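Local coordinates for lipoprotein (PDB 3CX3) that binds zinc ion and, as a lipoprotein homologous to ABC-transporter components, probably serves as the solute-binding subunit of a pneumococcal zinc-uptake system, at residues A[24-29]-A[155-160]; A[121-126]-A[270-275]; A[141-144]-A[149-152]; A[186-191]-A[196-201]; A[216-221]-A[242-247]. One frame throughout, in Å; residues are numbered along the deposited sequence.

Interaction 1: A[24-29]-A[155-160]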
# COMPACT_ATOMS: atom_id res chain seq x y z
N VAL A 24 -7.62 -9.35 1.44
CA VAL A 24 -8.12 -10.54 2.13
C VAL A 24 -9.60 -10.72 1.81
O VAL A 24 -10.05 -11.83 1.51
CB VAL A 24 -7.92 -10.49 3.66
CG1 VAL A 24 -8.21 -11.84 4.25
CG2 VAL A 24 -6.51 -10.10 4.00
N LYS A 25 -10.32 -9.61 1.84
CA LYS A 25 -11.73 -9.55 1.47
C LYS A 25 -12.00 -9.99 0.03
O LYS A 25 -13.01 -10.64 -0.25
CB LYS A 25 -12.29 -8.14 1.71
CG LYS A 25 -12.98 -7.97 3.05
CD LYS A 25 -13.92 -6.76 3.05
CE LYS A 25 -15.07 -6.95 4.04
NZ LYS A 25 -16.19 -7.80 3.50
N GLU A 26 -11.11 -9.63 -0.88
CA GLU A 26 -11.23 -10.08 -2.26
C GLU A 26 -10.92 -11.57 -2.40
O GLU A 26 -11.51 -12.24 -3.24
CB GLU A 26 -10.37 -9.24 -3.20
CG GLU A 26 -11.20 -8.41 -4.16
CD GLU A 26 -10.80 -6.95 -4.20
OE1 GLU A 26 -10.26 -6.50 -5.23
OE2 GLU A 26 -11.06 -6.23 -3.20
N VAL A 27 -10.01 -12.07 -1.56
CA VAL A 27 -9.65 -13.49 -1.61
C VAL A 27 -10.73 -14.36 -0.98
O VAL A 27 -10.92 -15.51 -1.39
CB VAL A 27 -8.25 -13.76 -1.01
CG1 VAL A 27 -8.02 -15.26 -0.79
CG2 VAL A 27 -7.14 -13.19 -1.92
N SER A 28 -11.43 -13.81 0.01
CA SER A 28 -12.44 -14.56 0.77
C SER A 28 -13.84 -14.53 0.14
O SER A 28 -14.66 -15.43 0.37
CB SER A 28 -12.48 -14.07 2.22
OG SER A 28 -11.38 -14.57 2.96
N GLY A 29 -14.11 -13.49 -0.65
CA GLY A 29 -15.42 -13.29 -1.26
C GLY A 29 -16.47 -12.94 -0.22
O GLY A 29 -16.61 -11.78 0.17
N GLN A 155 -6.99 -15.66 -8.18
CA GLN A 155 -6.72 -15.91 -9.59
C GLN A 155 -7.29 -14.87 -10.53
O GLN A 155 -6.62 -14.43 -11.49
CB GLN A 155 -7.23 -17.29 -9.98
CG GLN A 155 -6.28 -18.02 -10.89
CD GLN A 155 -4.84 -17.68 -10.56
OE1 GLN A 155 -4.16 -17.01 -11.34
NE2 GLN A 155 -4.38 -18.11 -9.38
N ALA A 156 -8.53 -14.49 -10.26
CA ALA A 156 -9.16 -13.39 -10.96
C ALA A 156 -8.36 -12.15 -10.67
O ALA A 156 -8.04 -11.38 -11.59
CB ALA A 156 -10.60 -13.20 -10.49
N PHE A 157 -8.01 -11.95 -9.40
CA PHE A 157 -7.39 -10.72 -8.98
C PHE A 157 -6.12 -10.54 -9.81
O PHE A 157 -6.01 -9.57 -10.58
CB PHE A 157 -7.12 -10.75 -7.47
CG PHE A 157 -6.54 -9.47 -6.91
CD1 PHE A 157 -7.38 -8.50 -6.35
CD2 PHE A 157 -5.17 -9.25 -6.90
CE1 PHE A 157 -6.86 -7.33 -5.80
CE2 PHE A 157 -4.63 -8.08 -6.37
CZ PHE A 157 -5.47 -7.12 -5.81
N ILE A 158 -5.21 -11.50 -9.72
CA ILE A 158 -3.94 -11.40 -10.45
C ILE A 158 -4.18 -11.16 -11.93
O ILE A 158 -3.40 -10.46 -12.56
CB ILE A 158 -2.94 -12.60 -10.17
CG1 ILE A 158 -2.88 -13.62 -11.31
CG2 ILE A 158 -3.19 -13.26 -8.81
CD1 ILE A 158 -1.66 -13.45 -12.24
N LYS A 159 -5.27 -11.70 -12.47
CA LYS A 159 -5.63 -11.56 -13.88
C LYS A 159 -6.02 -10.14 -14.25
O LYS A 159 -5.59 -9.61 -15.28
CB LYS A 159 -6.78 -12.51 -14.23
CG LYS A 159 -7.36 -12.33 -15.63
CD LYS A 159 -8.88 -12.56 -15.63
CE LYS A 159 -9.59 -11.74 -14.54
NZ LYS A 159 -10.86 -11.16 -15.06
N LYS A 160 -6.85 -9.51 -13.42
CA LYS A 160 -7.28 -8.14 -13.69
C LYS A 160 -6.21 -7.15 -13.25
O LYS A 160 -6.31 -5.96 -13.52
CB LYS A 160 -8.67 -7.83 -13.08
CG LYS A 160 -8.87 -8.27 -11.63
CD LYS A 160 -10.34 -8.17 -11.21
CE LYS A 160 -10.68 -9.13 -10.05
NZ LYS A 160 -10.04 -8.78 -8.74
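E26 OE1 is the atom on which this contact converges: it is approached by the edge of the F157 ring, shares a weak hydrogen bond with T267 OG1, which lies outside the two segments, and has the ammonium of K160 at longer range. Its nearest neighbour across the interface is F157 CE1, at 3.5 Å from OE1, with F157 CD1 next at 3.7 Å from the same oxygen. OE1 lies close to the ring plane and at its rim, so it faces C-H bonds carrying partial positive charge and not the electron-rich face. The carboxylate is itself turned 59° from the ring plane, and the two side chains meet at roughly a right angle. F157 reaches this place with CG anti to its backbone N (chi1 -176°), which carries the ring across to helix 18-28. The ammonium of K160 stays further off, its NZ 4.2 Å from E26 OE1, too long for a salt bridge. That separation still permits a favourable electrostatic pull, which would probably help to stabilise the negative charge of E26. The E26 chain bends at chi2 to deliver its oxygen to this group. With 96 Å² buried in total and the closest CA atoms, those of E26 and F157, 7.8 Å apart, the helices touch through the ends of their side chains. Helix 125-142 lies close to both, touching V27 through A136 and F157 through A132, while Y268 at the start of helix 268-281 packs on both E26 and F157.

Interaction 2: A[121-126]-A[270-275]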
# COMPACT_ATOMS: atom_id res chain seq x y z
N THR A 121 5.27 -2.04 -2.12
CA THR A 121 4.89 -3.00 -3.10
C THR A 121 3.47 -2.81 -3.68
O THR A 121 3.32 -2.57 -4.87
CB THR A 121 5.15 -4.34 -2.46
OG1 THR A 121 6.37 -4.89 -2.99
CG2 THR A 121 3.98 -5.25 -2.57
N TRP A 122 2.46 -2.85 -2.82
CA TRP A 122 1.08 -3.02 -3.23
C TRP A 122 0.62 -2.16 -4.41
O TRP A 122 -0.40 -2.45 -5.02
CB TRP A 122 0.15 -2.83 -2.02
CG TRP A 122 0.21 -1.47 -1.36
CD1 TRP A 122 -0.56 -0.41 -1.66
CD2 TRP A 122 1.06 -1.07 -0.28
NE1 TRP A 122 -0.25 0.66 -0.84
CE2 TRP A 122 0.74 0.28 0.02
CE3 TRP A 122 2.07 -1.71 0.47
CZ2 TRP A 122 1.39 1.01 1.04
CZ3 TRP A 122 2.72 -0.99 1.49
CH2 TRP A 122 2.37 0.36 1.77
N LEU A 123 1.41 -1.13 -4.74
CA LEU A 123 1.10 -0.11 -5.76
C LEU A 123 1.56 -0.51 -7.14
O LEU A 123 1.31 0.18 -8.13
CB LEU A 123 1.75 1.22 -5.39
CG LEU A 123 1.07 1.97 -4.24
CD1 LEU A 123 1.86 3.25 -3.93
CD2 LEU A 123 -0.43 2.27 -4.54
N ASP A 124 2.27 -1.62 -7.20
CA ASP A 124 2.70 -2.13 -8.47
C ASP A 124 1.73 -3.24 -8.75
O ASP A 124 1.68 -4.21 -8.00
CB ASP A 124 4.12 -2.65 -8.36
CG ASP A 124 4.55 -3.38 -9.57
OD1 ASP A 124 3.70 -3.72 -10.41
OD2 ASP A 124 5.77 -3.63 -9.69
N PRO A 125 0.96 -3.11 -9.84
CA PRO A 125 -0.11 -4.06 -10.14
C PRO A 125 0.33 -5.54 -10.06
O PRO A 125 -0.32 -6.33 -9.38
CB PRO A 125 -0.52 -3.66 -11.56
CG PRO A 125 -0.27 -2.19 -11.61
CD PRO A 125 1.04 -2.04 -10.86
N GLU A 126 1.44 -5.90 -10.70
CA GLU A 126 2.04 -7.24 -10.55
C GLU A 126 2.23 -7.71 -9.11
O GLU A 126 1.95 -8.88 -8.79
CB GLU A 126 3.40 -7.29 -11.23
CG GLU A 126 3.37 -7.57 -12.72
CD GLU A 126 4.42 -8.58 -13.12
OE1 GLU A 126 4.49 -9.65 -12.47
OE2 GLU A 126 5.17 -8.30 -14.08
N GLU A 270 -9.60 -1.28 -8.68
CA GLU A 270 -10.35 -0.11 -9.13
C GLU A 270 -9.79 1.20 -8.57
O GLU A 270 -9.71 2.19 -9.30
CB GLU A 270 -11.83 -0.28 -8.82
CG GLU A 270 -12.49 -1.32 -9.72
CD GLU A 270 -13.96 -1.55 -9.45
OE1 GLU A 270 -14.58 -2.28 -10.25
OE2 GLU A 270 -14.52 -1.01 -8.45
N ASN A 271 -9.38 1.20 -7.29
CA ASN A 271 -8.71 2.36 -6.66
C ASN A 271 -7.25 2.57 -7.12
O ASN A 271 -6.80 3.72 -7.30
CB ASN A 271 -8.72 2.27 -5.13
CG ASN A 271 -10.05 2.63 -4.52
OD1 ASN A 271 -10.52 3.77 -4.60
ND2 ASN A 271 -10.66 1.66 -3.84
N LEU A 272 -6.52 1.46 -7.26
CA LEU A 272 -5.18 1.50 -7.84
C LEU A 272 -5.27 2.14 -9.22
O LEU A 272 -4.60 3.14 -9.50
CB LEU A 272 -4.55 0.10 -7.89
CG LEU A 272 -3.11 -0.12 -8.38
CD1 LEU A 272 -2.08 0.81 -7.74
CD2 LEU A 272 -2.72 -1.54 -8.13
N GLU A 273 -6.13 1.57 -10.07
CA GLU A 273 -6.34 2.08 -11.41
C GLU A 273 -6.72 3.55 -11.41
O GLU A 273 -6.23 4.31 -12.27
CB GLU A 273 -7.41 1.27 -12.14
CG GLU A 273 -7.94 1.93 -13.41
CD GLU A 273 -8.40 0.95 -14.48
OE1 GLU A 273 -8.40 1.32 -15.68
OE2 GLU A 273 -8.75 -0.20 -14.13
N GLU A 274 -7.60 3.97 -10.50
CA GLU A 274 -8.05 5.37 -10.48
C GLU A 274 -6.88 6.34 -10.28
O GLU A 274 -6.78 7.36 -10.95
CB GLU A 274 -9.14 5.60 -9.44
CG GLU A 274 -9.37 7.09 -9.21
CD GLU A 274 -10.57 7.37 -8.34
OE1 GLU A 274 -11.42 8.18 -8.79
OE2 GLU A 274 -10.66 6.80 -7.23
N ASN A 275 -5.99 6.03 -9.35
CA ASN A 275 -4.81 6.85 -9.16
C ASN A 275 -3.82 6.65 -10.29
O ASN A 275 -3.01 7.52 -10.57
CB ASN A 275 -4.18 6.60 -7.79
CG ASN A 275 -5.13 6.95 -6.66
OD1 ASN A 275 -5.41 8.12 -6.40
ND2 ASN A 275 -5.64 5.92 -5.99
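Trans about chi1 (-176°) and with chi2 near +49°, L272 extends from helix 268-281 and presents its two methyl groups to different parts of segment 121-126; L123, whose CG lies anti to its carbonyl carbon (chi1 -74°), swings CD2 out to meet it. The contact sets the C-terminal helix of this zinc-binding, solute-receptor-type fold against the short 3-10 turn that follows the zinc ligand H120 and leads into helix 125-142. L272 CD1 meets the L123 side chain, 3.9 Å from L123 CD2. The same methyl approaches the L123 carbonyl, with CD1 at 3.5 Å from L123 O. L272 CD2 is directed further along, into the bend at the beginning of helix 125-142, where it lies 4.1 Å from P125 CA. Its distance to the proline ring is similar, 4.3 Å between CD2 and P125 CG. All four touching residues are buried, so one leucine fills the angle between turn and helix by apolar contact. The turn is fixed by polar bonds to its surroundings: W122 NE1 binds P257 O, and D124 OD2 forms a salt bridge with R193. W122 also brings its indole to about 5 Å from the bound zinc, nearest atoms. On its backbone side, the W122 carbonyl oxygen hydrogen-bonds Y268 OH and stands 4.0 Å from L272 CD2.

Interaction 3: A[141-144]-A[149-152]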
# COMPACT_ATOMS: atom_id res chain seq x y z
N GLU A 141 -4.00 -22.98 3.55
CA GLU A 141 -3.44 -23.98 4.47
C GLU A 141 -4.11 -23.91 5.86
O GLU A 141 -4.33 -24.93 6.50
CB GLU A 141 -1.90 -23.91 4.54
CG GLU A 141 -1.24 -24.13 5.94
CD GLU A 141 -1.60 -25.45 6.64
OE1 GLU A 141 -1.70 -26.52 5.99
OE2 GLU A 141 -1.81 -25.41 7.87
N VAL A 142 -4.44 -22.71 6.30
CA VAL A 142 -5.09 -22.53 7.61
C VAL A 142 -6.54 -23.03 7.65
O VAL A 142 -6.99 -23.63 8.64
CB VAL A 142 -4.95 -21.06 8.08
CG1 VAL A 142 -6.13 -20.62 8.97
CG2 VAL A 142 -3.61 -20.87 8.77
N ASP A 143 -7.26 -22.80 6.55
CA ASP A 143 -8.68 -23.13 6.41
C ASP A 143 -8.78 -24.01 5.16
O ASP A 143 -9.23 -23.60 4.10
CB ASP A 143 -9.49 -21.83 6.29
CG ASP A 143 -10.94 -22.06 5.87
OD1 ASP A 143 -11.27 -21.70 4.72
OD2 ASP A 143 -11.75 -22.59 6.67
N SER A 144 -8.31 -25.24 5.31
CA SER A 144 -8.14 -26.16 4.19
C SER A 144 -9.37 -26.34 3.30
O SER A 144 -9.24 -26.47 2.08
CB SER A 144 -7.67 -27.52 4.69
OG SER A 144 -6.91 -28.16 3.68
N THR A 149 -12.16 -21.62 -3.12
CA THR A 149 -12.66 -20.25 -3.15
C THR A 149 -11.53 -19.23 -3.15
O THR A 149 -11.60 -18.23 -3.89
CB THR A 149 -13.64 -20.00 -1.99
OG1 THR A 149 -14.73 -20.93 -2.09
CG2 THR A 149 -14.20 -18.57 -2.02
N TYR A 150 -10.49 -19.49 -2.36
CA TYR A 150 -9.35 -18.59 -2.22
C TYR A 150 -8.53 -18.54 -3.48
O TYR A 150 -8.25 -17.45 -3.99
CB TYR A 150 -8.45 -18.98 -1.03
CG TYR A 150 -9.14 -19.02 0.33
CD1 TYR A 150 -8.98 -20.11 1.17
CD2 TYR A 150 -9.95 -17.97 0.75
CE1 TYR A 150 -9.61 -20.16 2.40
CE2 TYR A 150 -10.59 -18.02 1.99
CZ TYR A 150 -10.41 -19.11 2.80
OH TYR A 150 -11.04 -19.15 4.02
N GLN A 151 -8.14 -19.70 -3.99
CA GLN A 151 -7.28 -19.77 -5.17
C GLN A 151 -7.91 -19.17 -6.44
O GLN A 151 -7.19 -18.70 -7.33
CB GLN A 151 -6.80 -21.20 -5.42
CG GLN A 151 -6.02 -21.82 -4.27
CD GLN A 151 -4.76 -21.05 -3.89
OE1 GLN A 151 -3.94 -20.73 -4.74
NE2 GLN A 151 -4.60 -20.77 -2.60
N LYS A 152 -9.24 -19.17 -6.53
CA LYS A 152 -9.91 -18.58 -7.70
C LYS A 152 -10.19 -17.07 -7.53
O LYS A 152 -10.09 -16.30 -8.50
CB LYS A 152 -11.16 -19.39 -8.11
CG LYS A 152 -11.71 -19.02 -9.50
CD LYS A 152 -12.05 -20.26 -10.38
CE LYS A 152 -10.97 -20.57 -11.45
NZ LYS A 152 -9.59 -20.66 -10.89
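D143 and Y150 supply the whole of this contact, and its polar component is a single short hydrogen bond. Y150 OH donates to D143 OD1 over 2.7 Å. The hydroxyl comes in from above the carboxylate plane, 49° out of it, so the bond is short without being coplanar with its acceptor. Y150 OH has a second partner, N32 ND2, which donates an amide hydrogen; together the two bonds engage the hydroxyl both as donor and as acceptor and should fix the rotation of its O-H. The carboxylate would gain from this donor, which probably favours its ionised form.

Contacts without a hydrogen bond follow from the same approach. The ring carbon next to the phenol carbon, Y150 CE1, lies 3.2 Å from D143 OD1. The backbone carbonyl of D143 reaches the same part of the ring, its oxygen standing in the ring plane at the edge and 3.9 Å from CE1. Carboxylate and ring are turned 69° against each other, and the side chains cross almost perpendicularly. A trans first torsion (chi1 169°) carries the carboxylate of D143 to the phenol.

Apolar support comes from nearby: M11 touches both side chains, A136 and V27 pack against the tyrosine. D143 is the first residue to leave helical geometry after helix 125-142, and Y150 lies in the first turn of helix 147-173. The bond therefore ties the two arms of a helical hairpin, antiparallel helices joined by a short connection, close to its turn.

Interaction 4: A[186-191]-A[196-201]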
# COMPACT_ATOMS: atom_id res chain seq x y z
N ALA A 186 6.19 6.80 -1.82
CA ALA A 186 5.35 5.62 -1.89
C ALA A 186 5.29 4.90 -3.25
O ALA A 186 4.98 3.73 -3.30
CB ALA A 186 3.95 5.95 -1.39
N PHE A 187 5.57 5.62 -4.33
CA PHE A 187 5.29 5.17 -5.68
C PHE A 187 6.49 4.59 -6.41
O PHE A 187 6.47 4.46 -7.63
CB PHE A 187 4.65 6.32 -6.45
CG PHE A 187 3.34 6.74 -5.86
CD1 PHE A 187 2.15 6.18 -6.31
CD2 PHE A 187 3.29 7.65 -4.81
CE1 PHE A 187 0.94 6.54 -5.73
CE2 PHE A 187 2.09 8.02 -4.24
CZ PHE A 187 0.91 7.45 -4.70
N SER A 188 7.50 4.22 -5.63
CA SER A 188 8.79 3.79 -6.11
C SER A 188 8.70 2.52 -6.96
O SER A 188 9.54 2.29 -7.83
CB SER A 188 9.72 3.60 -4.90
OG SER A 188 10.94 2.94 -5.22
N TYR A 189 7.66 1.72 -6.70
CA TYR A 189 7.47 0.40 -7.28
C TYR A 189 6.60 0.53 -8.50
O TYR A 189 6.81 -0.17 -9.50
CB TYR A 189 6.76 -0.53 -6.29
CG TYR A 189 7.67 -1.14 -5.27
CD1 TYR A 189 8.37 -2.31 -5.55
CD2 TYR A 189 7.85 -0.54 -4.04
CE1 TYR A 189 9.21 -2.86 -4.62
CE2 TYR A 189 8.69 -1.08 -3.09
CZ TYR A 189 9.36 -2.24 -3.38
OH TYR A 189 10.19 -2.77 -2.43
N LEU A 190 5.58 1.37 -8.38
CA LEU A 190 4.79 1.76 -9.53
C LEU A 190 5.74 2.36 -10.56
O LEU A 190 6.03 1.73 -11.57
CB LEU A 190 3.68 2.75 -9.14
CG LEU A 190 2.57 3.03 -10.16
CD1 LEU A 190 1.34 3.67 -9.49
CD2 LEU A 190 3.09 3.92 -11.30
N ALA A 191 6.26 3.55 -10.27
CA ALA A 191 7.17 4.26 -11.17
C ALA A 191 8.13 3.36 -11.95
O ALA A 191 8.29 3.52 -13.17
CB ALA A 191 7.96 5.31 -10.39
N LEU A 196 8.86 5.36 -15.47
CA LEU A 196 8.84 6.62 -14.75
C LEU A 196 9.89 6.60 -13.65
O LEU A 196 10.37 5.53 -13.24
CB LEU A 196 7.47 6.84 -14.11
CG LEU A 196 6.22 6.60 -14.96
CD1 LEU A 196 5.01 6.58 -14.05
CD2 LEU A 196 6.06 7.67 -16.04
N ASN A 197 10.26 7.80 -13.19
CA ASN A 197 11.02 7.94 -11.96
C ASN A 197 10.31 8.95 -11.06
O ASN A 197 9.78 9.95 -11.54
CB ASN A 197 12.47 8.33 -12.22
CG ASN A 197 12.63 9.76 -12.64
OD1 ASN A 197 12.24 10.14 -13.74
ND2 ASN A 197 13.22 10.57 -11.76
N GLN A 198 10.28 8.66 -9.77
CA GLN A 198 9.61 9.53 -8.82
C GLN A 198 10.53 10.24 -7.85
O GLN A 198 11.71 9.91 -7.72
CB GLN A 198 8.53 8.78 -8.02
CG GLN A 198 8.98 7.49 -7.40
CD GLN A 198 9.75 7.68 -6.13
OE1 GLN A 198 9.29 8.32 -5.18
NE2 GLN A 198 10.94 7.10 -6.09
N LEU A 199 9.97 11.23 -7.17
CA LEU A 199 10.59 11.84 -6.01
C LEU A 199 9.52 12.07 -4.95
O LEU A 199 8.44 12.64 -5.22
CB LEU A 199 11.33 13.13 -6.37
CG LEU A 199 12.10 13.84 -5.25
CD1 LEU A 199 13.36 13.08 -4.83
CD2 LEU A 199 12.47 15.25 -5.68
N GLY A 200 9.81 11.60 -3.74
CA GLY A 200 8.94 11.88 -2.61
C GLY A 200 9.45 13.07 -1.83
O GLY A 200 10.66 13.24 -1.67
N ILE A 201 8.53 13.91 -1.36
CA ILE A 201 8.92 15.00 -0.47
C ILE A 201 9.51 14.41 0.83
O ILE A 201 10.62 14.79 1.27
CB ILE A 201 7.78 16.01 -0.26
CG1 ILE A 201 7.58 16.81 -1.54
CG2 ILE A 201 8.09 17.02 0.88
CD1 ILE A 201 6.18 17.33 -1.73
O HOH W 1 12.89 5.63 -4.17
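Q198 rises from strand 198-200 onto helix 188-193, its neighbour in a beta-alpha-beta unit, and CB starts the contact 4.2 Å from A191 CB. CG comes closer, at 3.8 Å from A191 CB. It also lies 3.9 Å from F187 O, because chi1 of 50° sets CG between the backbone N and the carbonyl carbon and turns the chain over the helix. After a bend at chi2, CD passes S188, 4.0 Å from its CA. At the tip, NE2 meets S188 CB and is joined by a weak bond to a water, 3.1 Å from NE2. That water donates weakly to S188 OG, whose stronger partner is E97 OE1. Beside this chain, L196 packs its CB 3.5 Å from A191 O, and its CD1 reaches L190 CD2 at 4.3 Å. F180 of strand 180-182, the first strand of the unit, lies against Q198, L196 and F187. The two segments thus meet by van der Waals packing of small and aliphatic groups; the polar link between them is a weak water bridge, and it leaves the buried amide oxygen of Q198, OE1, without a partner in the model.

Interaction 5: A[216-221]-A[242-247]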
# COMPACT_ATOMS: atom_id res chain seq x y z
N THR A 216 15.35 22.54 -0.57
CA THR A 216 15.95 23.39 -1.59
C THR A 216 16.28 22.58 -2.85
O THR A 216 15.99 23.02 -3.96
CB THR A 216 17.15 24.22 -1.00
OG1 THR A 216 16.75 25.58 -0.83
CG2 THR A 216 18.39 24.19 -1.90
N GLU A 217 16.87 21.40 -2.66
CA GLU A 217 17.14 20.46 -3.75
C GLU A 217 15.86 20.06 -4.47
O GLU A 217 15.77 20.19 -5.70
CB GLU A 217 17.78 19.20 -3.21
CG GLU A 217 19.11 19.39 -2.53
CD GLU A 217 19.54 18.13 -1.80
OE1 GLU A 217 18.64 17.38 -1.32
OE2 GLU A 217 20.76 17.89 -1.71
N ILE A 218 14.87 19.55 -3.73
CA ILE A 218 13.63 19.12 -4.36
C ILE A 218 13.04 20.33 -5.09
O ILE A 218 12.49 20.17 -6.17
CB ILE A 218 12.58 18.37 -3.42
CG1 ILE A 218 11.35 19.22 -3.11
CG2 ILE A 218 13.22 17.71 -2.16
CD1 ILE A 218 10.22 19.02 -4.12
N GLN A 219 13.18 21.52 -4.51
CA GLN A 219 12.70 22.76 -5.13
C GLN A 219 13.19 22.93 -6.56
O GLN A 219 12.45 23.40 -7.42
CB GLN A 219 13.14 23.98 -4.33
CG GLN A 219 12.09 24.56 -3.41
CD GLN A 219 12.56 25.86 -2.77
OE1 GLN A 219 12.82 25.91 -1.56
NE2 GLN A 219 12.68 26.92 -3.58
N GLU A 220 14.45 22.56 -6.80
CA GLU A 220 15.11 22.79 -8.08
C GLU A 220 14.96 21.60 -9.00
O GLU A 220 15.07 21.74 -10.22
CB GLU A 220 16.59 23.12 -7.86
CG GLU A 220 16.81 24.63 -7.72
CD GLU A 220 17.64 25.01 -6.52
OE1 GLU A 220 18.70 24.38 -6.31
OE2 GLU A 220 17.23 25.95 -5.79
N PHE A 221 14.71 20.45 -8.39
CA PHE A 221 14.31 19.24 -9.07
C PHE A 221 13.02 19.45 -9.84
O PHE A 221 12.86 18.97 -10.96
CB PHE A 221 14.11 18.13 -8.03
CG PHE A 221 13.79 16.81 -8.63
CD1 PHE A 221 14.80 15.87 -8.84
CD2 PHE A 221 12.49 16.50 -8.99
CE1 PHE A 221 14.52 14.63 -9.40
CE2 PHE A 221 12.19 15.28 -9.55
CZ PHE A 221 13.21 14.33 -9.76
N GLU A 242 2.08 21.69 0.31
CA GLU A 242 1.41 22.97 0.07
C GLU A 242 2.43 24.08 -0.15
O GLU A 242 2.40 24.79 -1.15
CB GLU A 242 0.53 23.37 1.27
CG GLU A 242 -0.97 23.17 1.11
CD GLU A 242 -1.46 21.85 1.69
OE1 GLU A 242 -1.78 20.95 0.90
OE2 GLU A 242 -1.51 21.72 2.94
N THR A 243 3.35 24.19 0.80
CA THR A 243 4.35 25.25 0.82
C THR A 243 5.51 24.95 -0.15
O THR A 243 6.69 25.06 0.19
CB THR A 243 4.83 25.53 2.28
OG1 THR A 243 5.50 24.38 2.79
CG2 THR A 243 3.64 25.86 3.21
N LEU A 244 5.13 24.58 -1.38
CA LEU A 244 6.06 24.14 -2.42
C LEU A 244 5.48 24.56 -3.76
O LEU A 244 6.21 24.78 -4.73
CB LEU A 244 6.21 22.62 -2.39
CG LEU A 244 7.54 22.01 -2.81
CD1 LEU A 244 8.49 22.07 -1.65
CD2 LEU A 244 7.31 20.58 -3.23
N VAL A 245 4.16 24.63 -3.80
CA VAL A 245 3.48 25.50 -4.72
C VAL A 245 3.79 26.86 -4.13
O VAL A 245 4.34 27.74 -4.80
CB VAL A 245 1.94 25.31 -4.67
CG1 VAL A 245 1.28 25.81 -5.95
CG2 VAL A 245 1.58 23.87 -4.40
N LYS A 246 3.49 26.99 -2.83
CA LYS A 246 3.68 28.21 -2.05
C LYS A 246 5.17 28.55 -1.85
O LYS A 246 5.59 29.04 -0.79
CB LYS A 246 2.93 28.11 -0.71
CG LYS A 246 1.44 27.79 -0.87
CD LYS A 246 0.70 27.68 0.46
CE LYS A 246 -0.83 27.61 0.26
NZ LYS A 246 -1.30 26.37 -0.46
N SER A 247 5.95 28.26 -2.89
CA SER A 247 7.33 28.70 -3.04
C SER A 247 7.55 28.90 -4.54
O SER A 247 6.74 29.57 -5.19
CB SER A 247 8.32 27.69 -2.43
OG SER A 247 8.60 26.61 -3.32
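Two helices of successive beta-alpha-beta crossovers meet here, 213-224 and 239-245, both belonging to the parallel sheet of the second lobe. Their contact is made by I218 and L244, which cross at about a right angle and touch through methyls. I218 CD1 comes to 3.4 Å from L244 CD2, a tight approach for two methyl groups. The isoleucine reaches it with chi1 at 108° and chi2 at 91°, both far from staggered, so the precise fit should be read with caution. A second, looser contact lies nearer the surface, where Q219 CG stands 4.0 Å from S247 OG. The Q219 chain is extended beyond CG and runs its amide past that hydroxyl, with NE2 4.1 Å from S247 OG. S247 OG turns back toward its own segment and donates a weak hydrogen bond to L244 O. L244 follows T243, the centre of an inverse gamma turn closed by L244 N to E242 O at 2.7 Å, so helix 239-245 is irregular just where it touches its partner. Beneath the pair lies the sheet: I218 packs on L199 of strand 198-200, while L244 reaches I230 of strand 230-232 and I201 at the corner beyond strand 198-200.

In the fold
Interaction 2 is the most buried, 8 Å from the centre of the chain, and its chemistry is apolar. Interactions 1, 3, 4 and 5 are partly buried, and interaction 5, centred 26 Å out, includes the exposed S247. Interaction 2 touches interaction 4 through L123 CD1 and A186 O, 3.2 Å apart, which connects the turn beside the zinc site with the second lobe. Interaction 4 in turn meets interaction 5, centres 17 Å away, through L199 and F221; both belong to that lobe's sheet and helices. Interactions 1 and 3 share helix 147-173 and meet at V27, S28 and Y150. They depend on acidic side chains, whereas the second-lobe contacts are mainly van der Waals.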